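PDB 5MQR: beta-L-arabinobiosidase from Bacteroides thetaiotaomicron, which hydrolyses glycosidic bonds in plant pectin, probably as an arabinofuranosidase, and may have sialidase-like activity. Local coordinates for residues D457-E462 with F569-M574; L487-L492 with E565-R570; V49-I54 with N430-S435; A479-K484 with A600-A605. One frame throughout, in Å; residues are numbered along the deposited sequence.

Interaction 1 of 4, residues D457-E462 with F569-M574; sequences DYAKVE and FRTGEM. With CA (calcium ion), chain J.
The aliphatic part of R570, CG and CD, packs over one face of the Y458 ring, so that an aromatic ring covers an arginine just where antiparallel pairing ends beside a calcium ion. R570 CD sits 3.6 Å from the centroid of the Y458 ring, 21° off its normal, a CH-pi contact; ring and guanidinium planes are turned 66° apart, so this is no flat stack. CG of R570 is anti to the backbone N (chi1 -176°), which sends the side chain alongside Y458, pointing the same way, while NE turns back in the guanidinium plane to G572 O and NH2 is held by Q488 and D490. The phenol OH is bonded to E354. Next to the ring, a hydroxyl stands in for a strand carbonyl: A459 N donates to T571 OG1 at 2.9 Å, and T571 N returns a 2.9 Å bond to A459 O; T571 OG1 is also bonded to D452. V461 and F569 continue as a hydrogen-bonded pair, F569 N to V461 O at 2.8 Å. D457 O binds calcium at 2.4 Å, and a calcium-bound water donates to T571 O at 2.7 Å, tying the turn to the metal completed by D452, D454, E597 and a second water. Strand 460-468 lies between strands 431-435 and 564-570 in one mixed sheet, with strand 447-452 covering the side of A459 and V461.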
# COMPACT_ATOMS: atom_id res chain seq x y z
N ASP A 457 9.14 21.57 -25.73
CA ASP A 457 8.69 20.78 -24.59
C ASP A 457 7.31 21.28 -24.17
O ASP A 457 6.78 22.22 -24.77
CB ASP A 457 9.72 20.85 -23.42
CG ASP A 457 9.89 19.50 -22.69
OD1 ASP A 457 8.91 18.71 -22.67
OD2 ASP A 457 10.99 19.24 -22.16
N TYR A 458 6.73 20.65 -23.15
CA TYR A 458 5.41 20.99 -22.66
C TYR A 458 5.33 20.76 -21.17
O TYR A 458 6.20 20.09 -20.60
CB TYR A 458 4.34 20.17 -23.39
CG TYR A 458 4.71 18.73 -23.62
CD1 TYR A 458 4.80 17.80 -22.54
CD2 TYR A 458 4.93 18.26 -24.91
CE1 TYR A 458 5.13 16.46 -22.78
CE2 TYR A 458 5.23 16.93 -25.15
CZ TYR A 458 5.33 16.04 -24.10
OH TYR A 458 5.63 14.74 -24.41
N ALA A 459 4.29 21.33 -20.56
CA ALA A 459 3.93 21.09 -19.16
C ALA A 459 3.07 19.85 -19.14
O ALA A 459 2.31 19.61 -20.07
CB ALA A 459 3.17 22.26 -18.56
N LYS A 460 3.20 19.05 -18.10
CA LYS A 460 2.40 17.84 -17.99
C LYS A 460 2.19 17.46 -16.54
O LYS A 460 3.16 17.42 -15.76
CB LYS A 460 3.07 16.71 -18.75
CG LYS A 460 2.19 15.52 -18.92
CD LYS A 460 2.99 14.28 -19.19
CE LYS A 460 3.51 13.71 -17.90
NZ LYS A 460 4.69 12.84 -18.12
N VAL A 461 0.93 17.18 -16.19
CA VAL A 461 0.53 16.62 -14.90
C VAL A 461 -0.25 15.31 -15.13
O VAL A 461 -0.96 15.20 -16.13
CB VAL A 461 -0.25 17.64 -14.03
CG1 VAL A 461 0.57 18.90 -13.81
CG2 VAL A 461 -1.57 18.04 -14.64
N GLU A 462 -0.05 14.31 -14.26
CA GLU A 462 -0.75 13.03 -14.31
C GLU A 462 -1.34 12.77 -12.92
O GLU A 462 -0.62 12.86 -11.91
CB GLU A 462 0.15 11.81 -14.63
CG GLU A 462 1.16 11.92 -15.74
CD GLU A 462 1.60 10.58 -16.38
OE1 GLU A 462 1.35 9.50 -15.83
OE2 GLU A 462 2.18 10.61 -17.50
N PHE A 569 -2.72 15.49 -18.27
CA PHE A 569 -2.99 16.80 -18.86
C PHE A 569 -1.63 17.28 -19.39
O PHE A 569 -0.67 17.42 -18.61
CB PHE A 569 -3.56 17.78 -17.83
CG PHE A 569 -4.84 17.32 -17.14
CD1 PHE A 569 -4.80 16.37 -16.15
CD2 PHE A 569 -6.05 17.89 -17.46
CE1 PHE A 569 -5.96 15.95 -15.51
CE2 PHE A 569 -7.22 17.50 -16.82
CZ PHE A 569 -7.18 16.53 -15.84
N ARG A 570 -1.54 17.50 -20.71
CA ARG A 570 -0.27 17.80 -21.37
C ARG A 570 -0.43 18.95 -22.37
O ARG A 570 -1.33 18.90 -23.21
CB ARG A 570 0.20 16.54 -22.12
CG ARG A 570 1.56 16.66 -22.78
CD ARG A 570 1.91 15.46 -23.64
NE ARG A 570 0.75 14.91 -24.32
CZ ARG A 570 0.15 13.76 -24.03
NH1 ARG A 570 0.61 12.96 -23.08
NH2 ARG A 570 -0.94 13.39 -24.72
N THR A 571 0.45 19.94 -22.32
CA THR A 571 0.28 21.14 -23.18
C THR A 571 0.94 20.98 -24.56
O THR A 571 1.50 21.91 -25.09
CB THR A 571 0.82 22.42 -22.50
OG1 THR A 571 2.24 22.35 -22.39
CG2 THR A 571 0.19 22.59 -21.10
N GLY A 572 0.87 19.78 -25.12
CA GLY A 572 1.55 19.45 -26.38
C GLY A 572 1.26 18.04 -26.84
O GLY A 572 0.68 17.24 -26.12
N GLU A 573 1.68 17.74 -28.06
CA GLU A 573 1.58 16.40 -28.60
C GLU A 573 2.85 15.67 -28.25
O GLU A 573 3.92 16.28 -28.24
CB GLU A 573 1.43 16.46 -30.13
CG GLU A 573 0.25 17.29 -30.58
CD GLU A 573 0.11 17.38 -32.08
OE1 GLU A 573 0.51 18.43 -32.63
OE2 GLU A 573 -0.41 16.42 -32.69
N MSE A 574 2.75 14.37 -28.01
CA MSE A 574 3.92 13.53 -27.83
C MSE A 574 4.70 13.45 -29.09
O MSE A 574 4.13 13.43 -30.17
CB MSE A 574 3.58 12.10 -27.41
CG MSE A 574 3.50 12.07 -25.88
SE MSE A 574 2.48 10.53 -25.20
CE MSE A 574 1.00 10.29 -26.50
CA CA J . 5.39 23.67 -26.05
O HOH W 1 3.70 22.05 -26.68
O HOH W 2 6.31 22.40 -27.95

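Interaction 2 of 4, residues L487-L492 with E565-R570; sequences LQIDFL and ERIVFR
L492 leans its side chain over the R566 guanidinium in an antiparallel strand pair with a classic beta bulge at the L492 end, where E565 and R566 both face L492; L492 and R570 lose the most surface in the contact. L492 O takes two amides at the bulge, E565 N at 2.9 Å and R566 N at 3.2 Å, while L492 N donates to R566 O. L492 CD1 lies above one face of the guanidinium, 3.6 Å from R566 NH1; the same methyl touches V568 CG2. R566 in turn holds the carboxylate of E565, itself bonded to S46, through NE, and its NH1 makes a salt bridge with E462. On the other side of the sheet I489 packs on the F569 ring, its CG2 over one face, and F491 CD2 meets I567 CG1; strand 470-479 covers this side, where F475 meets F569 edge-to-face. Towards the far end, the bend of R570 at chi3 (36°) swings its guanidinium across to Q488 and D490. R570 NH2 gives one bond to Q488 OE1 at 2.8 Å and a salt bridge to D490 OD2 at 2.9 Å, both acceptors lying near the guanidinium plane, so the group's rotation is fixed. The D490 carboxylate is met from above its own plane, and its other oxygen is held by R501. One water closes the ring of bonds, donating to D490 OD2 at 2.8 Å and accepting from R570 NH1 at 2.9 Å.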
# COMPACT_ATOMS: atom_id res chain seq x y z
N LEU A 487 -3.93 21.67 -25.52
CA LEU A 487 -3.99 20.85 -24.30
C LEU A 487 -4.57 19.50 -24.64
O LEU A 487 -5.69 19.42 -25.15
CB LEU A 487 -4.84 21.52 -23.23
CG LEU A 487 -4.91 20.76 -21.90
CD1 LEU A 487 -3.58 20.79 -21.16
CD2 LEU A 487 -6.00 21.37 -21.06
N GLN A 488 -3.81 18.44 -24.38
CA GLN A 488 -4.34 17.07 -24.54
C GLN A 488 -4.66 16.48 -23.18
O GLN A 488 -3.86 16.60 -22.27
CB GLN A 488 -3.35 16.19 -25.26
CG GLN A 488 -3.06 16.69 -26.66
CD GLN A 488 -2.36 15.66 -27.50
OE1 GLN A 488 -1.57 14.85 -26.98
NE2 GLN A 488 -2.67 15.64 -28.79
N ILE A 489 -5.83 15.84 -23.08
CA ILE A 489 -6.26 15.15 -21.87
C ILE A 489 -6.47 13.66 -22.21
O ILE A 489 -7.37 13.31 -22.98
CB ILE A 489 -7.56 15.77 -21.29
CG1 ILE A 489 -7.35 17.25 -20.99
CG2 ILE A 489 -7.94 15.08 -19.98
CD1 ILE A 489 -8.63 17.97 -20.64
N ASP A 490 -5.63 12.81 -21.64
CA ASP A 490 -5.57 11.39 -21.97
C ASP A 490 -5.99 10.53 -20.77
O ASP A 490 -5.65 10.84 -19.65
CB ASP A 490 -4.13 10.99 -22.37
CG ASP A 490 -3.72 11.48 -23.76
OD1 ASP A 490 -4.49 12.26 -24.40
OD2 ASP A 490 -2.59 11.11 -24.19
N PHE A 491 -6.68 9.43 -21.05
CA PHE A 491 -7.04 8.45 -20.03
C PHE A 491 -6.25 7.19 -20.32
O PHE A 491 -6.42 6.60 -21.36
CB PHE A 491 -8.54 8.21 -20.08
CG PHE A 491 -9.34 9.47 -19.93
CD1 PHE A 491 -9.61 10.28 -21.04
CD2 PHE A 491 -9.76 9.89 -18.68
CE1 PHE A 491 -10.34 11.46 -20.89
CE2 PHE A 491 -10.48 11.06 -18.53
CZ PHE A 491 -10.77 11.84 -19.64
N LEU A 492 -5.36 6.83 -19.40
CA LEU A 492 -4.34 5.80 -19.66
C LEU A 492 -4.47 4.56 -18.79
O LEU A 492 -4.82 4.65 -17.62
CB LEU A 492 -2.94 6.33 -19.40
CG LEU A 492 -2.33 7.52 -20.10
CD1 LEU A 492 -0.84 7.58 -19.79
CD2 LEU A 492 -2.54 7.43 -21.60
N GLU A 565 -6.12 3.86 -15.16
CA GLU A 565 -5.45 4.21 -13.90
C GLU A 565 -4.89 5.64 -13.83
O GLU A 565 -4.40 6.03 -12.76
CB GLU A 565 -4.32 3.22 -13.62
CG GLU A 565 -3.29 3.09 -14.75
CD GLU A 565 -1.90 2.78 -14.24
OE1 GLU A 565 -1.80 1.86 -13.40
OE2 GLU A 565 -0.93 3.43 -14.71
N ARG A 566 -4.91 6.39 -14.93
CA ARG A 566 -4.32 7.72 -14.99
C ARG A 566 -5.07 8.66 -15.88
O ARG A 566 -5.52 8.26 -16.96
CB ARG A 566 -2.91 7.66 -15.53
CG ARG A 566 -1.89 7.32 -14.49
CD ARG A 566 -0.54 7.24 -15.15
NE ARG A 566 -0.38 6.00 -15.90
CZ ARG A 566 0.56 5.77 -16.80
NH1 ARG A 566 1.43 6.72 -17.16
NH2 ARG A 566 0.63 4.58 -17.37
N ILE A 567 -5.16 9.91 -15.43
CA ILE A 567 -5.58 11.03 -16.25
C ILE A 567 -4.37 11.95 -16.39
O ILE A 567 -3.74 12.30 -15.40
CB ILE A 567 -6.81 11.78 -15.66
CG1 ILE A 567 -7.97 10.81 -15.41
CG2 ILE A 567 -7.31 12.85 -16.62
CD1 ILE A 567 -8.01 10.33 -13.99
N VAL A 568 -4.07 12.33 -17.64
CA VAL A 568 -2.87 13.08 -18.02
C VAL A 568 -3.33 14.38 -18.68
O VAL A 568 -4.21 14.37 -19.55
CB VAL A 568 -1.99 12.28 -19.02
CG1 VAL A 568 -0.83 13.12 -19.57
CG2 VAL A 568 -1.45 11.01 -18.37
N PHE A 569 -2.72 15.49 -18.27
CA PHE A 569 -2.99 16.80 -18.86
C PHE A 569 -1.63 17.28 -19.39
O PHE A 569 -0.67 17.42 -18.61
CB PHE A 569 -3.56 17.78 -17.83
CG PHE A 569 -4.84 17.32 -17.14
CD1 PHE A 569 -4.80 16.37 -16.15
CD2 PHE A 569 -6.05 17.89 -17.46
CE1 PHE A 569 -5.96 15.95 -15.51
CE2 PHE A 569 -7.22 17.50 -16.82
CZ PHE A 569 -7.18 16.53 -15.84
N ARG A 570 -1.54 17.50 -20.71
CA ARG A 570 -0.27 17.80 -21.37
C ARG A 570 -0.43 18.95 -22.37
O ARG A 570 -1.33 18.90 -23.21
CB ARG A 570 0.20 16.54 -22.12
CG ARG A 570 1.56 16.66 -22.78
CD ARG A 570 1.91 15.46 -23.64
NE ARG A 570 0.75 14.91 -24.32
CZ ARG A 570 0.15 13.76 -24.03
NH1 ARG A 570 0.61 12.96 -23.08
NH2 ARG A 570 -0.94 13.39 -24.72
O HOH W 3 -0.49 10.30 -22.48

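Interaction 3 of 4, residues V49-I54 with N430-S435; sequences VGVHNI and NWNIYS
A parallel pair in a mixed ten-stranded sheet joins strand 52-57 of the N-terminal, probably propeller-like part to strand 431-435 of the probable sialidase-like CBM part, with 375 residues between the segments. I433 is bonded through both its backbone groups to the residues flanking H52: I433 N donates to V51 O at 3.0 Å, and N53 N to I433 O at a short 2.6 Å. S435 N continues the pattern to N53 O at 2.9 Å. Before strand 52-57 begins, the side chain of N432 takes the place of a backbone acceptor. Its OD1 takes G50 N at 2.9 Å, the donor standing well above the amide plane, while ND2 goes to V48 O; the amide is thus gripped at both ends by the loop around G50, whose positive phi suits glycine. H52 lays its imidazole over I433, with I433 CD1 3.9 Å from the ring centroid and 23° off the normal. CG lies beside the backbone N (chi1 -61°), which turns the ring back toward the adjoining strand and brings NE2 to W431 O in a weak bond at the ring edge; L428 O is the better acceptor for NE2, and ND1 is bonded to Y114. On the other side of the sheet, N53 OD1 approaches the Y434 ring at its edge, 3.7 Å from CD1, with amide and ring planes 71° apart. N53 ND2 is anchored by S401, Y434 OH by D457. A residue whose N-H and C=O bond to the two residues flanking its partner is the mark of parallel beta pairing.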
# COMPACT_ATOMS: atom_id res chain seq x y z
N VAL A 49 3.63 6.85 -7.58
CA VAL A 49 2.78 8.00 -7.21
C VAL A 49 3.65 9.20 -6.84
O VAL A 49 4.62 9.09 -6.07
CB VAL A 49 1.86 7.68 -6.00
CG1 VAL A 49 1.14 8.93 -5.50
CG2 VAL A 49 0.85 6.59 -6.35
N GLY A 50 3.28 10.35 -7.39
CA GLY A 50 3.77 11.62 -6.88
C GLY A 50 5.15 12.06 -7.31
O GLY A 50 5.72 12.90 -6.66
N VAL A 51 5.68 11.51 -8.40
CA VAL A 51 7.01 11.87 -8.87
C VAL A 51 6.94 13.26 -9.48
O VAL A 51 6.10 13.51 -10.36
CB VAL A 51 7.58 10.90 -9.92
CG1 VAL A 51 9.01 11.30 -10.29
CG2 VAL A 51 7.61 9.49 -9.39
N HIS A 52 7.80 14.15 -9.02
CA HIS A 52 7.94 15.47 -9.65
C HIS A 52 9.27 15.56 -10.40
O HIS A 52 10.34 15.44 -9.80
CB HIS A 52 7.84 16.59 -8.62
CG HIS A 52 6.55 16.61 -7.89
ND1 HIS A 52 6.36 17.37 -6.77
CD2 HIS A 52 5.39 15.95 -8.10
CE1 HIS A 52 5.12 17.20 -6.33
NE2 HIS A 52 4.51 16.35 -7.13
N ASN A 53 9.17 15.73 -11.71
CA ASN A 53 10.34 15.95 -12.55
C ASN A 53 10.47 17.46 -12.68
O ASN A 53 9.56 18.10 -13.23
CB ASN A 53 10.17 15.34 -13.95
CG ASN A 53 9.63 13.94 -13.93
OD1 ASN A 53 8.66 13.64 -14.63
ND2 ASN A 53 10.27 13.06 -13.17
N ILE A 54 11.60 18.01 -12.21
CA ILE A 54 11.85 19.44 -12.18
C ILE A 54 13.12 19.77 -12.98
O ILE A 54 14.21 19.31 -12.63
CB ILE A 54 12.05 19.95 -10.74
CG1 ILE A 54 10.85 19.57 -9.86
CG2 ILE A 54 12.23 21.47 -10.71
CD1 ILE A 54 9.50 20.12 -10.30
N ASN A 430 -0.05 13.61 -4.37
CA ASN A 430 -0.79 12.69 -5.21
C ASN A 430 -0.73 13.00 -6.72
O ASN A 430 -1.41 12.32 -7.50
CB ASN A 430 -2.25 12.69 -4.78
CG ASN A 430 -2.45 12.13 -3.40
OD1 ASN A 430 -1.98 11.03 -3.07
ND2 ASN A 430 -3.15 12.87 -2.57
N TRP A 431 0.06 14.00 -7.12
CA TRP A 431 0.17 14.38 -8.53
C TRP A 431 1.56 14.13 -9.04
O TRP A 431 2.53 14.39 -8.35
CB TRP A 431 -0.22 15.83 -8.73
CG TRP A 431 -1.68 16.01 -8.74
CD1 TRP A 431 -2.49 16.13 -7.65
CD2 TRP A 431 -2.53 16.08 -9.88
NE1 TRP A 431 -3.80 16.28 -8.04
CE2 TRP A 431 -3.85 16.26 -9.41
CE3 TRP A 431 -2.29 16.03 -11.27
CZ2 TRP A 431 -4.94 16.38 -10.27
CZ3 TRP A 431 -3.37 16.16 -12.13
CH2 TRP A 431 -4.69 16.33 -11.63
N ASN A 432 1.65 13.55 -10.23
CA ASN A 432 2.90 13.43 -10.97
C ASN A 432 3.04 14.67 -11.83
O ASN A 432 2.10 15.08 -12.48
CB ASN A 432 2.89 12.15 -11.79
CG ASN A 432 2.93 10.92 -10.89
OD1 ASN A 432 2.10 10.78 -9.98
ND2 ASN A 432 3.92 10.09 -11.09
N ILE A 433 4.21 15.30 -11.77
CA ILE A 433 4.42 16.61 -12.34
C ILE A 433 5.72 16.58 -13.17
O ILE A 433 6.75 16.09 -12.71
CB ILE A 433 4.47 17.68 -11.23
CG1 ILE A 433 3.09 17.85 -10.59
CG2 ILE A 433 4.91 19.03 -11.77
CD1 ILE A 433 3.11 18.76 -9.39
N TYR A 434 5.61 17.11 -14.38
CA TYR A 434 6.71 17.28 -15.32
C TYR A 434 6.76 18.77 -15.61
O TYR A 434 5.83 19.30 -16.22
CB TYR A 434 6.40 16.48 -16.59
CG TYR A 434 7.45 16.62 -17.66
CD1 TYR A 434 8.69 15.98 -17.54
CD2 TYR A 434 7.22 17.38 -18.79
CE1 TYR A 434 9.66 16.10 -18.54
CE2 TYR A 434 8.18 17.51 -19.77
CZ TYR A 434 9.40 16.88 -19.64
OH TYR A 434 10.37 17.04 -20.62
N SER A 435 7.83 19.44 -15.18
CA SER A 435 7.88 20.90 -15.13
C SER A 435 9.20 21.46 -15.71
O SER A 435 10.16 21.71 -14.97
CB SER A 435 7.62 21.38 -13.71
OG SER A 435 7.42 22.78 -13.71

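Interaction 4 of 4, residues A479-K484 with A600-A605; sequences AGQNDK and AEYRIA
Q481 and Y602 cross at about a right angle where an antiparallel pairing of strands 470-479 and 600-610 frays into a loop. The Q481 amide plane and the Y602 ring plane stand 73° apart, and NE2 comes obliquely to the ring, 3.5 Å from CE1. The amide does the work of a missing strand residue. Its OE1 accepts E601 N at 2.9 Å in a nearly straight bond (176°), with the donor above the amide plane, while NE2 donates to E601 O at 3.1 Å; both backbone groups of E601 are thus satisfied by one side chain. Q481 reaches them because CG stands between its backbone N and carbonyl carbon (chi1 66°) and the chain bends again at chi2, folding the amide back over the strand edge. E601 O also takes G480 N at 3.0 Å, and the two donors come from opposite faces of the carbonyl plane. A479 forms the last regular pair with Y602, its CB lying 3.9 Å from Y602 CD1, again oblique to the ring. The carboxylate of E601 turns to Q451 and weakly to R603, whose NE is bridged to E444. Strand 447-452 runs along the other edge of strand 600-610, and T571 touches Y602. A water ties the loop together, accepting from Q481 NE2 at 2.9 Å, donating to K484 O and hydrogen-bonded to Y602 OH at 2.7 Å.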
# COMPACT_ATOMS: atom_id res chain seq x y z
N ALA A 479 -8.92 27.96 -20.03
CA ALA A 479 -7.79 28.22 -20.92
C ALA A 479 -7.53 29.72 -21.01
O ALA A 479 -8.45 30.50 -21.18
CB ALA A 479 -8.10 27.66 -22.30
N GLY A 480 -6.26 30.12 -20.95
CA GLY A 480 -5.91 31.54 -21.07
C GLY A 480 -5.97 32.13 -22.48
O GLY A 480 -5.60 33.29 -22.68
N GLN A 481 -6.39 31.33 -23.46
CA GLN A 481 -6.39 31.70 -24.87
C GLN A 481 -7.17 30.62 -25.61
O GLN A 481 -7.36 29.53 -25.07
CB GLN A 481 -4.97 31.79 -25.43
CG GLN A 481 -4.19 30.47 -25.47
CD GLN A 481 -3.96 29.86 -24.10
OE1 GLN A 481 -3.39 30.50 -23.23
NE2 GLN A 481 -4.42 28.64 -23.91
N ASN A 482 -7.62 30.92 -26.83
CA ASN A 482 -8.22 29.91 -27.72
C ASN A 482 -7.75 30.00 -29.20
O ASN A 482 -8.37 29.41 -30.10
CB ASN A 482 -9.76 30.02 -27.62
CG ASN A 482 -10.33 31.24 -28.35
OD1 ASN A 482 -9.60 32.17 -28.73
ND2 ASN A 482 -11.64 31.25 -28.52
N ASP A 483 -6.65 30.70 -29.45
CA ASP A 483 -6.15 30.88 -30.81
C ASP A 483 -4.71 30.37 -30.97
O ASP A 483 -4.11 30.59 -32.00
CB ASP A 483 -6.27 32.36 -31.21
CG ASP A 483 -5.46 33.29 -30.31
OD1 ASP A 483 -4.85 32.84 -29.32
OD2 ASP A 483 -5.46 34.50 -30.59
N LYS A 484 -4.19 29.70 -29.95
CA LYS A 484 -2.83 29.16 -29.95
C LYS A 484 -2.71 28.07 -28.86
O LYS A 484 -3.56 27.98 -27.97
CB LYS A 484 -1.80 30.26 -29.69
CG LYS A 484 -1.91 30.90 -28.32
CD LYS A 484 -0.84 31.96 -28.08
CE LYS A 484 -1.16 33.29 -28.75
NZ LYS A 484 -2.28 33.99 -28.08
N ALA A 600 1.11 29.83 -23.80
CA ALA A 600 -0.19 29.20 -23.63
C ALA A 600 -0.32 28.79 -22.18
O ALA A 600 0.64 28.24 -21.61
CB ALA A 600 -0.34 27.98 -24.53
N GLU A 601 -1.49 29.07 -21.59
CA GLU A 601 -1.80 28.71 -20.22
C GLU A 601 -3.07 27.87 -20.18
O GLU A 601 -4.02 28.12 -20.91
CB GLU A 601 -2.06 29.96 -19.35
CG GLU A 601 -1.02 31.06 -19.44
CD GLU A 601 -1.13 32.05 -18.29
OE1 GLU A 601 -2.23 32.63 -18.07
OE2 GLU A 601 -0.13 32.24 -17.59
N TYR A 602 -3.10 26.90 -19.26
CA TYR A 602 -4.31 26.15 -18.91
C TYR A 602 -4.39 25.99 -17.40
O TYR A 602 -3.37 25.89 -16.73
CB TYR A 602 -4.31 24.78 -19.57
CG TYR A 602 -4.13 24.87 -21.06
CD1 TYR A 602 -5.22 25.12 -21.90
CD2 TYR A 602 -2.86 24.80 -21.64
CE1 TYR A 602 -5.05 25.25 -23.28
CE2 TYR A 602 -2.69 24.95 -23.01
CZ TYR A 602 -3.79 25.15 -23.82
OH TYR A 602 -3.61 25.27 -25.17
N ARG A 603 -5.60 25.97 -16.88
CA ARG A 603 -5.83 25.81 -15.46
C ARG A 603 -6.87 24.72 -15.17
O ARG A 603 -7.89 24.64 -15.85
CB ARG A 603 -6.32 27.12 -14.91
CG ARG A 603 -5.27 28.20 -14.88
CD ARG A 603 -5.94 29.49 -14.47
NE ARG A 603 -5.00 30.58 -14.31
CZ ARG A 603 -4.44 31.26 -15.30
NH1 ARG A 603 -4.67 30.95 -16.57
NH2 ARG A 603 -3.61 32.24 -15.01
N ILE A 604 -6.61 23.88 -14.16
CA ILE A 604 -7.62 22.92 -13.70
C ILE A 604 -7.84 23.06 -12.20
O ILE A 604 -6.97 23.52 -11.47
CB ILE A 604 -7.31 21.46 -14.11
CG1 ILE A 604 -5.96 21.01 -13.56
CG2 ILE A 604 -7.31 21.34 -15.63
CD1 ILE A 604 -5.66 19.53 -13.80
N ALA A 605 -9.04 22.69 -11.78
CA ALA A 605 -9.44 22.74 -10.39
C ALA A 605 -10.47 21.66 -10.07
O ALA A 605 -11.20 21.21 -10.94
CB ALA A 605 -10.03 24.12 -10.07
O HOH W 4 -5.42 26.99 -26.06

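How the interactions relate
Interactions 1, 2 and 3 lie on one mixed sheet, in which strands 52-57, 431-435, 460-468, 564-570 and 487-492 follow side by side; their centres are about 9 to 14 Å apart. Interactions 1 and 2 share F569 and R570, and the salt bridge E462-R566 ties them. Interaction 4 belongs to a second, antiparallel sheet containing strands 470-479 and 600-610, its centre about 13 Å from that of interaction 1, and I604 meets F569 and W431 between the sheets. Along the chain interaction 3 closes before the others open, interactions 1 and 4 alternate their segments, and interaction 2 falls within the span of interaction 4. Strand 52-57, from the N-terminal part, thus shares a sheet with the probably CBM-like region, joining the two.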